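PDB 3F43: putative anti-sigma factor antagonist TM_1081 from Thermotoga maritima, which probably acts as an anti-anti-sigma factor, counteracting an anti-sigma factor and so releasing a sigma factor from inhibition. Local coordinates for residues I24-K29 against F56-D61. Residues are numbered along the deposited sequence; the frame is centred on the assembly and turned at random.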
ATOM      1  N   ILE A  24       8.825   5.388  19.181  1.00 19.57           N
ATOM      2  CA  ILE A  24       8.707   3.935  19.143  1.00 19.88           C
ATOM      3  C   ILE A  24       7.218   3.596  19.244  1.00 19.89           C
ATOM      4  O   ILE A  24       6.577   3.757  20.317  1.00 21.21           O
ATOM      5  CB  ILE A  24       9.495   3.275  20.282  1.00 20.59           C
ATOM      6  CG1 ILE A  24      10.956   3.776  20.303  1.00 21.28           C
ATOM      7  CG2 ILE A  24       9.416   1.727  20.155  1.00 19.23           C
ATOM      8  CD1 ILE A  24      11.814   3.197  21.440  1.00 22.86           C
ATOM      9  N   LEU A  25       6.660   3.176  18.109  1.00 19.69           N
ATOM     10  CA  LEU A  25       5.251   2.826  18.012  1.00 21.54           C
ATOM     11  C   LEU A  25       5.076   1.350  18.312  1.00 20.28           C
ATOM     12  O   LEU A  25       5.718   0.497  17.685  1.00 22.26           O
ATOM     13  CB  LEU A  25       4.713   3.097  16.596  1.00 22.15           C
ATOM     14  CG  LEU A  25       4.849   4.526  16.065  1.00 22.99           C
ATOM     15  CD1 LEU A  25       4.488   4.590  14.545  1.00 23.76           C
ATOM     16  CD2 LEU A  25       4.082   5.525  16.941  1.00 22.09           C
HETATM   17  N   MSE A  26       4.181   1.047  19.237  1.00 20.30           N
HETATM   18  CA  MSE A  26       3.943  -0.329  19.663  1.00 20.70           C
HETATM   19  C   MSE A  26       2.458  -0.712  19.624  1.00 20.34           C
HETATM   20  O   MSE A  26       1.849  -0.966  20.666  1.00 20.81           O
HETATM   21  CB  MSE A  26       4.504  -0.550  21.047  1.00 22.77           C
HETATM   22  CG  MSE A  26       6.034  -0.326  21.146  1.00 23.94           C
HETATM   23 SE   MSE A  26       6.753  -0.157  22.909  0.75 20.99          SE
HETATM   24  CE  MSE A  26       6.135   1.645  23.274  1.00 25.02           C
ATOM     25  N   PRO A  27       1.880  -0.780  18.400  1.00 21.74           N
ATOM     26  CA  PRO A  27       0.457  -1.191  18.320  1.00 21.76           C
ATOM     27  C   PRO A  27       0.265  -2.543  18.960  1.00 25.70           C
ATOM     28  O   PRO A  27       1.065  -3.459  18.770  1.00 23.10           O
ATOM     29  CB  PRO A  27       0.165  -1.231  16.816  1.00 22.09           C
ATOM     30  CG  PRO A  27       1.525  -1.311  16.167  1.00 23.19           C
ATOM     31  CD  PRO A  27       2.452  -0.520  17.075  1.00 22.52           C
ATOM     32  N   ASN A  28      -0.784  -2.666  19.757  1.00 24.97           N
ATOM     33  CA  ASN A  28      -0.965  -3.876  20.563  1.00 27.21           C
ATOM     34  C   ASN A  28      -2.048  -4.790  20.010  1.00 30.15           C
ATOM     35  O   ASN A  28      -2.360  -5.821  20.610  1.00 30.93           O
ATOM     36  CB  ASN A  28      -1.225  -3.541  22.035  1.00 27.73           C
ATOM     37  CG  ASN A  28      -2.419  -2.666  22.244  1.00 30.30           C
ATOM     38  OD1 ASN A  28      -3.220  -2.457  21.340  1.00 36.03           O
ATOM     39  ND2 ASN A  28      -2.535  -2.107  23.453  1.00 37.24           N
ATOM     40  N   LYS A  29      -2.598  -4.375  18.883  1.00 34.66           N
ATOM     41  CA  LYS A  29      -3.604  -5.077  18.143  1.00 40.42           C
ATOM     42  C   LYS A  29      -3.305  -5.025  16.642  1.00 38.69           C
ATOM     43  O   LYS A  29      -2.439  -4.298  16.141  1.00 38.97           O
ATOM     44  CB  LYS A  29      -4.976  -4.417  18.385  1.00 41.19           C
ATOM     45  CG  LYS A  29      -5.504  -4.561  19.795  1.00 46.29           C
ATOM     46  CD  LYS A  29      -6.854  -3.843  19.969  1.00 47.46           C
ATOM     47  CE  LYS A  29      -6.682  -2.345  20.217  1.00 58.07           C
ATOM     48  NZ  LYS A  29      -6.134  -2.058  21.583  1.00 57.25           N
ATOM     49  N   PHE A  56      10.303   3.974  14.842  1.00 19.74           N
ATOM     50  CA  PHE A  56      10.346   2.523  14.836  1.00 22.40           C
ATOM     51  C   PHE A  56       8.887   2.056  14.875  1.00 21.95           C
ATOM     52  O   PHE A  56       8.145   2.433  15.792  1.00 23.47           O
ATOM     53  CB  PHE A  56      11.020   1.923  16.063  1.00 23.18           C
ATOM     54  CG  PHE A  56      12.468   2.264  16.259  1.00 21.88           C
ATOM     55  CD1 PHE A  56      13.256   2.870  15.276  1.00 21.95           C
ATOM     56  CD2 PHE A  56      13.075   1.941  17.487  1.00 26.71           C
ATOM     57  CE1 PHE A  56      14.596   3.169  15.512  1.00 25.40           C
ATOM     58  CE2 PHE A  56      14.398   2.224  17.715  1.00 26.89           C
ATOM     59  CZ  PHE A  56      15.173   2.835  16.712  1.00 22.88           C
ATOM     60  N   LEU A  57       8.486   1.199  13.942  1.00 21.72           N
ATOM     61  CA  LEU A  57       7.187   0.584  14.014  1.00 21.51           C
ATOM     62  C   LEU A  57       7.425  -0.854  14.499  1.00 22.48           C
ATOM     63  O   LEU A  57       7.893  -1.741  13.766  1.00 20.71           O
ATOM     64  CB  LEU A  57       6.436   0.651  12.678  1.00 22.23           C
ATOM     65  CG  LEU A  57       5.138  -0.162  12.602  1.00 21.94           C
ATOM     66  CD1 LEU A  57       4.147   0.329  13.693  1.00 24.24           C
ATOM     67  CD2 LEU A  57       4.557  -0.024  11.201  1.00 23.72           C
ATOM     68  N   VAL A  58       7.124  -1.056  15.775  1.00 20.45           N
ATOM     69  CA  VAL A  58       7.328  -2.319  16.453  1.00 18.73           C
ATOM     70  C   VAL A  58       6.094  -3.200  16.193  1.00 20.91           C
ATOM     71  O   VAL A  58       4.957  -2.798  16.480  1.00 21.21           O
ATOM     72  CB  VAL A  58       7.562  -2.103  17.950  1.00 19.41           C
ATOM     73  CG1 VAL A  58       7.692  -3.488  18.674  1.00 21.88           C
ATOM     74  CG2 VAL A  58       8.837  -1.246  18.192  1.00 21.61           C
ATOM     75  N   LEU A  59       6.349  -4.376  15.647  1.00 21.71           N
ATOM     76  CA  LEU A  59       5.315  -5.289  15.162  1.00 22.04           C
ATOM     77  C   LEU A  59       5.107  -6.563  16.008  1.00 20.17           C
ATOM     78  O   LEU A  59       4.432  -7.496  15.610  1.00 19.46           O
ATOM     79  CB  LEU A  59       5.631  -5.639  13.690  1.00 23.68           C
ATOM     80  CG  LEU A  59       5.628  -4.462  12.728  1.00 26.19           C
ATOM     81  CD1 LEU A  59       6.162  -4.858  11.338  1.00 26.86           C
ATOM     82  CD2 LEU A  59       4.218  -3.956  12.608  1.00 23.12           C
ATOM     83  N   SER A  60       5.680  -6.598  17.215  1.00 20.60           N
ATOM     84  CA  SER A  60       5.606  -7.747  18.080  1.00 20.80           C
ATOM     85  C   SER A  60       4.194  -8.281  18.308  1.00 20.34           C
ATOM     86  O   SER A  60       4.004  -9.501  18.384  1.00 21.07           O
ATOM     87  CB  SER A  60       6.220  -7.390  19.456  1.00 21.73           C
ATOM     88  OG  SER A  60       7.534  -6.885  19.298  1.00 22.81           O
ATOM     89  N   ASP A  61       3.222  -7.360  18.398  1.00 19.74           N
ATOM     90  CA  ASP A  61       1.849  -7.739  18.749  1.00 20.36           C
ATOM     91  C   ASP A  61       0.911  -7.632  17.546  1.00 22.64           C
ATOM     92  O   ASP A  61      -0.294  -7.738  17.717  1.00 28.20           O
ATOM     93  CB  ASP A  61       1.348  -6.855  19.879  1.00 20.14           C
ATOM     94  CG  ASP A  61       2.137  -7.044  21.126  1.00 21.39           C
ATOM     95  OD1 ASP A  61       2.315  -8.186  21.534  1.00 20.30           O
ATOM     96  OD2 ASP A  61       2.607  -6.040  21.690  1.00 31.85           O
TER
HETATM   97  O   HOH W   1       3.407  -4.431  18.128  1.00 20.40           O
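Leu25 is held by both of its backbone polar atoms: its N donates to Phe56 O at 2.9 Å (N-H...O 163°), and its O accepts from Val58 N at 2.8 Å. Two bonds from one residue to the residues flanking Leu57 are the signature of parallel pairing, and this strand part, Ile24 and Leu25 against Phe56 to Val58, is buried. On the face carrying Ile24 and Phe56, the two side chains run side by side, and CG1 of Ile24 meets the phenyl ring at CD2, 4.0 Å away. The other Ile24 branch, CG2, lies anti to its backbone N and reaches Val58 CG2 at 3.6 Å. Leu25 and Leu57 occupy the opposite face, against helix 36-48, which touches both. Strands 22-25 and 54-58 with that helix form a beta-alpha-beta unit of the STAS domain, with its SpoIIAA-like fold. Past the strand ends the pairing gives way to Pro27, which has no N-H to offer; instead its CD packs 3.9 Å from Leu57 CD1, on a branch set by a CG anti to the backbone N (chi1 171°). With an alanine in place of Pro27, the ring carbons against Leu57 CD1 would be gone, which would probably open a gap there and let the loop turn more freely. Water 1 then bridges the two segments where they bow apart, donating to Pro27 O (2.6 Å) and Val58 O and accepting from Asp61 N (2.9 Å). Asn28, Lys29 and Asp61 form the looser, exposed end: the CB of Asp61 lies 3.8 Å from Asn28 CA, while Lys29 NZ turns back within its own segment to hydrogen-bond Asn28 OD1, tilted 26° from the carbonyl plane.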